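Local coordinates for protein proline dehydrogenase (Bradyrhizobium japonicum USDA 110, PDB 3HAZ) that probably oxidises proline to glutamate in two steps, using an FAD-dependent proline dehydrogenase domain and an NAD-dependent aldehyde dehydrogenase domain joined in one polypeptide, at residues A[604-609]-A[787-792]; A[244-249]-A[830-835]. All coordinates share one frame; numbering follows the deposited sequence.

Interaction 1 (A[604-609]-A[787-792]); sequences LDDALS and FRSAGQ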
loop_
_atom_site.group_PDB
_atom_site.type_symbol
_atom_site.label_atom_id
_atom_site.label_comp_id
_atom_site.label_asym_id
_atom_site.label_seq_id
_atom_site.Cartn_x
_atom_site.Cartn_y
_atom_site.Cartn_z
ATOM N N LEU A 604 -44.083 -25.136 7.168
ATOM C CA LEU A 604 -42.750 -25.605 6.808
ATOM C C LEU A 604 -41.751 -24.471 6.577
ATOM O O LEU A 604 -40.618 -24.541 7.040
ATOM C CB LEU A 604 -42.798 -26.532 5.593
ATOM C CG LEU A 604 -41.455 -27.138 5.173
ATOM C CD1 LEU A 604 -40.821 -27.908 6.313
ATOM C CD2 LEU A 604 -41.636 -28.036 3.957
ATOM N N ASP A 605 -42.167 -23.426 5.870
ATOM C CA ASP A 605 -41.250 -22.333 5.574
ATOM C C ASP A 605 -40.903 -21.508 6.810
ATOM O O ASP A 605 -39.788 -20.998 6.925
ATOM C CB ASP A 605 -41.797 -21.425 4.473
ATOM C CG ASP A 605 -40.745 -20.477 3.941
ATOM O OD1 ASP A 605 -39.630 -20.951 3.622
ATOM O OD2 ASP A 605 -41.023 -19.262 3.850
ATOM N N ASP A 606 -41.855 -21.379 7.730
ATOM C CA ASP A 606 -41.611 -20.658 8.980
ATOM C C ASP A 606 -40.669 -21.434 9.883
ATOM O O ASP A 606 -39.826 -20.851 10.561
ATOM C CB ASP A 606 -42.918 -20.383 9.720
ATOM C CG ASP A 606 -43.708 -19.257 9.097
ATOM O OD1 ASP A 606 -43.093 -18.381 8.451
ATOM O OD2 ASP A 606 -44.944 -19.245 9.257
ATOM N N ALA A 607 -40.816 -22.754 9.888
ATOM C CA ALA A 607 -39.955 -23.610 10.694
ATOM C C ALA A 607 -38.526 -23.581 10.154
ATOM O O ALA A 607 -37.583 -23.327 10.894
ATOM C CB ALA A 607 -40.497 -25.035 10.725
ATOM N N LEU A 608 -38.375 -23.821 8.855
ATOM C CA LEU A 608 -37.059 -23.769 8.229
ATOM C C LEU A 608 -36.389 -22.412 8.466
ATOM O O LEU A 608 -35.202 -22.333 8.794
ATOM C CB LEU A 608 -37.179 -24.037 6.732
ATOM C CG LEU A 608 -35.921 -23.766 5.913
ATOM C CD1 LEU A 608 -34.790 -24.664 6.385
ATOM C CD2 LEU A 608 -36.202 -23.973 4.433
ATOM N N SER A 609 -37.160 -21.345 8.294
ATOM C CA SER A 609 -36.652 -20.003 8.529
ATOM C C SER A 609 -36.183 -19.807 9.976
ATOM O O SER A 609 -35.162 -19.164 10.213
ATOM C CB SER A 609 -37.708 -18.957 8.169
ATOM O OG SER A 609 -37.344 -17.690 8.680
ATOM N N PHE A 787 -50.616 -11.819 8.236
ATOM C CA PHE A 787 -51.267 -13.125 8.342
ATOM C C PHE A 787 -50.304 -14.308 8.377
ATOM O O PHE A 787 -50.670 -15.387 8.841
ATOM C CB PHE A 787 -52.294 -13.313 7.213
ATOM C CG PHE A 787 -53.300 -12.208 7.124
ATOM C CD1 PHE A 787 -53.915 -11.720 8.268
ATOM C CD2 PHE A 787 -53.643 -11.656 5.894
ATOM C CE1 PHE A 787 -54.850 -10.697 8.193
ATOM C CE2 PHE A 787 -54.578 -10.634 5.813
ATOM C CZ PHE A 787 -55.184 -10.156 6.972
ATOM N N ARG A 788 -49.081 -14.108 7.890
ATOM C CA ARG A 788 -48.035 -15.129 7.990
ATOM C C ARG A 788 -47.846 -15.545 9.443
ATOM O O ARG A 788 -47.848 -14.703 10.340
ATOM C CB ARG A 788 -46.715 -14.601 7.425
ATOM C CG ARG A 788 -45.495 -15.461 7.720
ATOM C CD ARG A 788 -45.322 -16.563 6.695
ATOM N NE ARG A 788 -45.302 -16.033 5.334
ATOM C CZ ARG A 788 -44.199 -15.832 4.620
ATOM N NH1 ARG A 788 -43.011 -16.127 5.132
ATOM N NH2 ARG A 788 -44.286 -15.345 3.387
ATOM N N SER A 789 -47.684 -16.845 9.668
ATOM C CA SER A 789 -47.553 -17.388 11.017
ATOM C C SER A 789 -48.773 -17.039 11.866
ATOM O O SER A 789 -48.656 -16.848 13.074
ATOM C CB SER A 789 -46.284 -16.861 11.697
ATOM O OG SER A 789 -45.147 -17.069 10.884
ATOM N N ALA A 790 -49.937 -16.952 11.225
ATOM C CA ALA A 790 -51.175 -16.583 11.913
ATOM C C ALA A 790 -51.025 -15.276 12.688
ATOM O O ALA A 790 -51.646 -15.089 13.731
ATOM C CB ALA A 790 -51.642 -17.712 12.841
ATOM N N GLY A 791 -50.199 -14.375 12.169
ATOM C CA GLY A 791 -49.977 -13.090 12.803
ATOM C C GLY A 791 -49.294 -13.195 14.157
ATOM O O GLY A 791 -49.371 -12.272 14.965
ATOM N N GLN A 792 -48.620 -14.314 14.407
ATOM C CA GLN A 792 -47.968 -14.538 15.700
ATOM C C GLN A 792 -46.492 -14.154 15.660
ATOM O O GLN A 792 -45.628 -14.863 16.188
ATOM C CB GLN A 792 -48.156 -15.988 16.171
ATOM C CG GLN A 792 -49.620 -16.387 16.357
ATOM C CD GLN A 792 -49.786 -17.806 16.882
ATOM O OE1 GLN A 792 -50.535 -18.045 17.832
ATOM N NE2 GLN A 792 -49.076 -18.750 16.275
HETATM O O HOH W 1 -47.411 -19.013 7.959
#
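Asp-606, near the start of helix 604-629, reaches across to Ser-789 and is gripped by it twice, once directly and once through water. The hydroxyl OG of Ser-789 donates to Asp-606 OD2 at 2.7 Å, coming down on the oxygen from above, 67° out of the carboxylate plane. A water then lies 2.8 Å from Asp-606 OD2, to which it donates, and also accepts from the backbone N of Ser-789. With CG of Asp-606 beside its own backbone N (chi1 -76°), the carboxylate leaves the helix towards the other segment.

That segment follows the end of helix 775-787. Ser-789, Ala-790 and Gly-791 all take positive phi, making a short left-handed turn in which Gly-791 N and Gln-792 N bond back to the carbonyls of Arg-788 and Ser-789. In the aldehyde dehydrogenase fold this turn comes a few residues before the predicted active-site Cys-794, whose side chain is about 10 Å from that of Ser-789; the case illustrates how one carboxylate can bond a helix surface to a loop.

Asp-606 OD1 lies 3.4 Å from Arg-788 CD. It also makes a salt bridge with Arg-793, sharing the carboxylate between serine and arginine. Were Asp-606 replaced by an alanine, Ser-789 OG and the water would probably lose this acceptor, and Arg-793 this counter-charge.

Arg-788 bends at chi2 and chi3, folding its chain past Asp-606 and bringing NH1 near Asp-605. The resulting salt bridge is long, 3.9 Å from Arg-788 NH1 to Asp-605 OD2; the oxygen sits off the guanidinium plane, so charge attraction rather than a directed hydrogen bond joins them.

Interaction 2 (A[244-249]-A[830-835]); sequences HPRFEA and ATHVGP
Two irregular backbones, neither helix nor strand where they meet, carry Arg-246 and Glu-248 on one side and His-832 on the other. The chain is extended at Glu-248. The CB atoms of Arg-246 and Glu-248 both point toward the other segment, and the backbone N of Arg-246 is tied back to His-244 ND1 by a 3.1 Å hydrogen bond. From the facing loop a single side chain, His-832, answers both.

Within their own segment, Arg-246 grips Glu-248 side-on. Arg-246 NE donates to Glu-248 OE2 at 2.9 Å, and Arg-246 NH2 to Glu-248 OE1 at 2.8 Å, the latter on the syn lone pair. Arg-246 bends at chi2 and chi3 to reach this position, while Glu-248 runs straight beyond CG.

Here a loop of the proline dehydrogenase barrel, between helices 240-243 and 252-272, meets a loop of the aldehyde dehydrogenase domain. It is a worked case of two catalytic modules touching through a small polar cluster, away from both cofactor sites.

His-832 NE2 donates to Glu-248 OE2 at 2.8 Å, with the oxygen almost in the ring plane and the N-H pointing at it with a 150° angle. OE2 thereby accepts from both Arg-246 and His-832, and Ser-251 OG adds a further hydrogen bond. His-832 ND1 is bonded to the backbone N of Lys-822, which fixes the ring's rotation. His-832 NE2 also lies over one face of the Arg-246 guanidinium, 3.2 Å from Arg-246 NH2, but the guanidinium and imidazole planes are 54° apart and the angle is too poor for a hydrogen bond.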
loop_
_atom_site.group_PDB
_atom_site.type_symbol
_atom_site.label_atom_id
_atom_site.label_comp_id
_atom_site.label_asym_id
_atom_site.label_seq_id
_atom_site.Cartn_x
_atom_site.Cartn_y
_atom_site.Cartn_z
ATOM N N HIS A 244 -54.013 -18.004 -12.080
ATOM C CA HIS A 244 -54.192 -18.659 -10.788
ATOM C C HIS A 244 -53.564 -17.810 -9.672
ATOM O O HIS A 244 -52.442 -17.331 -9.823
ATOM C CB HIS A 244 -53.579 -20.059 -10.808
ATOM C CG HIS A 244 -54.076 -20.944 -9.709
ATOM N ND1 HIS A 244 -53.617 -20.848 -8.414
ATOM C CD2 HIS A 244 -55.013 -21.922 -9.705
ATOM C CE1 HIS A 244 -54.243 -21.736 -7.660
ATOM N NE2 HIS A 244 -55.093 -22.402 -8.422
ATOM N N PRO A 245 -54.298 -17.619 -8.561
ATOM C CA PRO A 245 -53.948 -16.708 -7.460
ATOM C C PRO A 245 -52.904 -17.267 -6.481
ATOM O O PRO A 245 -52.329 -16.498 -5.709
ATOM C CB PRO A 245 -55.283 -16.507 -6.719
ATOM C CG PRO A 245 -56.284 -17.443 -7.363
ATOM C CD PRO A 245 -55.541 -18.360 -8.283
ATOM N N ARG A 246 -52.686 -18.577 -6.484
ATOM C CA ARG A 246 -51.575 -19.152 -5.732
ATOM C C ARG A 246 -50.801 -20.076 -6.650
ATOM O O ARG A 246 -50.766 -21.288 -6.422
ATOM C CB ARG A 246 -52.039 -19.948 -4.495
ATOM C CG ARG A 246 -52.776 -19.167 -3.413
ATOM C CD ARG A 246 -51.963 -18.038 -2.782
ATOM N NE ARG A 246 -50.644 -18.444 -2.298
ATOM C CZ ARG A 246 -49.905 -17.731 -1.447
ATOM N NH1 ARG A 246 -50.371 -16.592 -0.951
ATOM N NH2 ARG A 246 -48.707 -18.160 -1.070
ATOM N N PHE A 247 -50.193 -19.506 -7.690
ATOM C CA PHE A 247 -49.380 -20.270 -8.630
ATOM C C PHE A 247 -47.994 -20.495 -8.035
ATOM O O PHE A 247 -47.088 -19.672 -8.196
ATOM C CB PHE A 247 -49.287 -19.555 -9.986
ATOM C CG PHE A 247 -48.569 -20.353 -11.043
ATOM C CD1 PHE A 247 -47.415 -19.870 -11.629
ATOM C CD2 PHE A 247 -49.041 -21.602 -11.430
ATOM C CE1 PHE A 247 -46.750 -20.606 -12.589
ATOM C CE2 PHE A 247 -48.378 -22.342 -12.388
ATOM C CZ PHE A 247 -47.233 -21.846 -12.966
ATOM N N GLU A 248 -47.841 -21.621 -7.347
ATOM C CA GLU A 248 -46.655 -21.894 -6.548
ATOM C C GLU A 248 -46.547 -23.392 -6.277
ATOM O O GLU A 248 -47.560 -24.095 -6.182
ATOM C CB GLU A 248 -46.748 -21.148 -5.211
ATOM C CG GLU A 248 -47.853 -21.702 -4.299
ATOM C CD GLU A 248 -48.182 -20.799 -3.119
ATOM O OE1 GLU A 248 -47.402 -19.867 -2.836
ATOM O OE2 GLU A 248 -49.229 -21.023 -2.476
ATOM N N ALA A 249 -45.315 -23.868 -6.123
ATOM C CA ALA A 249 -45.049 -25.284 -5.874
ATOM C C ALA A 249 -45.874 -25.897 -4.735
ATOM O O ALA A 249 -46.417 -26.992 -4.885
ATOM C CB ALA A 249 -43.567 -25.501 -5.628
ATOM N N ALA A 830 -49.287 -27.612 1.819
ATOM C CA ALA A 830 -50.141 -26.633 1.150
ATOM C C ALA A 830 -50.660 -25.561 2.109
ATOM O O ALA A 830 -51.257 -24.580 1.680
ATOM C CB ALA A 830 -51.302 -27.333 0.464
ATOM N N THR A 831 -50.431 -25.751 3.405
ATOM C CA THR A 831 -50.956 -24.835 4.417
ATOM C C THR A 831 -50.197 -23.518 4.448
ATOM O O THR A 831 -48.968 -23.498 4.392
ATOM C CB THR A 831 -50.914 -25.470 5.821
ATOM O OG1 THR A 831 -51.758 -26.627 5.837
ATOM C CG2 THR A 831 -51.405 -24.483 6.873
ATOM N N HIS A 832 -50.941 -22.424 4.524
ATOM C CA HIS A 832 -50.360 -21.091 4.587
ATOM C C HIS A 832 -50.447 -20.563 6.008
ATOM O O HIS A 832 -49.559 -19.849 6.475
ATOM C CB HIS A 832 -51.106 -20.131 3.649
ATOM C CG HIS A 832 -50.894 -20.413 2.193
ATOM N ND1 HIS A 832 -51.927 -20.742 1.339
ATOM C CD2 HIS A 832 -49.769 -20.411 1.440
ATOM C CE1 HIS A 832 -51.446 -20.935 0.125
ATOM N NE2 HIS A 832 -50.138 -20.741 0.157
ATOM N N VAL A 833 -51.535 -20.910 6.685
ATOM C CA VAL A 833 -51.786 -20.415 8.026
ATOM C C VAL A 833 -52.103 -21.563 8.965
ATOM O O VAL A 833 -53.127 -22.230 8.817
ATOM C CB VAL A 833 -52.960 -19.429 8.048
ATOM C CG1 VAL A 833 -53.210 -18.945 9.473
ATOM C CG2 VAL A 833 -52.694 -18.256 7.107
ATOM N N GLY A 834 -51.217 -21.796 9.925
ATOM C CA GLY A 834 -51.415 -22.851 10.900
ATOM C C GLY A 834 -52.234 -22.366 12.081
ATOM O O GLY A 834 -52.756 -21.247 12.062
ATOM N N PRO A 835 -52.351 -23.204 13.123
ATOM C CA PRO A 835 -53.184 -22.844 14.272
ATOM C C PRO A 835 -52.492 -21.824 15.154
ATOM O O PRO A 835 -51.272 -21.700 15.100
ATOM C CB PRO A 835 -53.332 -24.167 15.027
ATOM C CG PRO A 835 -52.134 -24.965 14.650
ATOM C CD PRO A 835 -51.686 -24.509 13.286
#

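In the fold
Followed from the N terminus, the chain first reaches 244-249, in the loop between helices 240-243 and 252-272 of the proline dehydrogenase barrel. It then completes that barrel, enters the aldehyde dehydrogenase domain and starts helix 604-629. Interaction 1 opens there and closes at 787-792; interaction 2 closes later, at 830-835, so the first loop nests wholly within the second. Interaction 2 joins the two domains, whereas interaction 1 joins parts of the aldehyde dehydrogenase domain alone. Their centres lie 12 Å apart, and they meet where Ala-790 packs against Val-833 and Gly-834. The loop before the predicted catalytic cysteine thus touches both the long helix and the segment that faces the barrel.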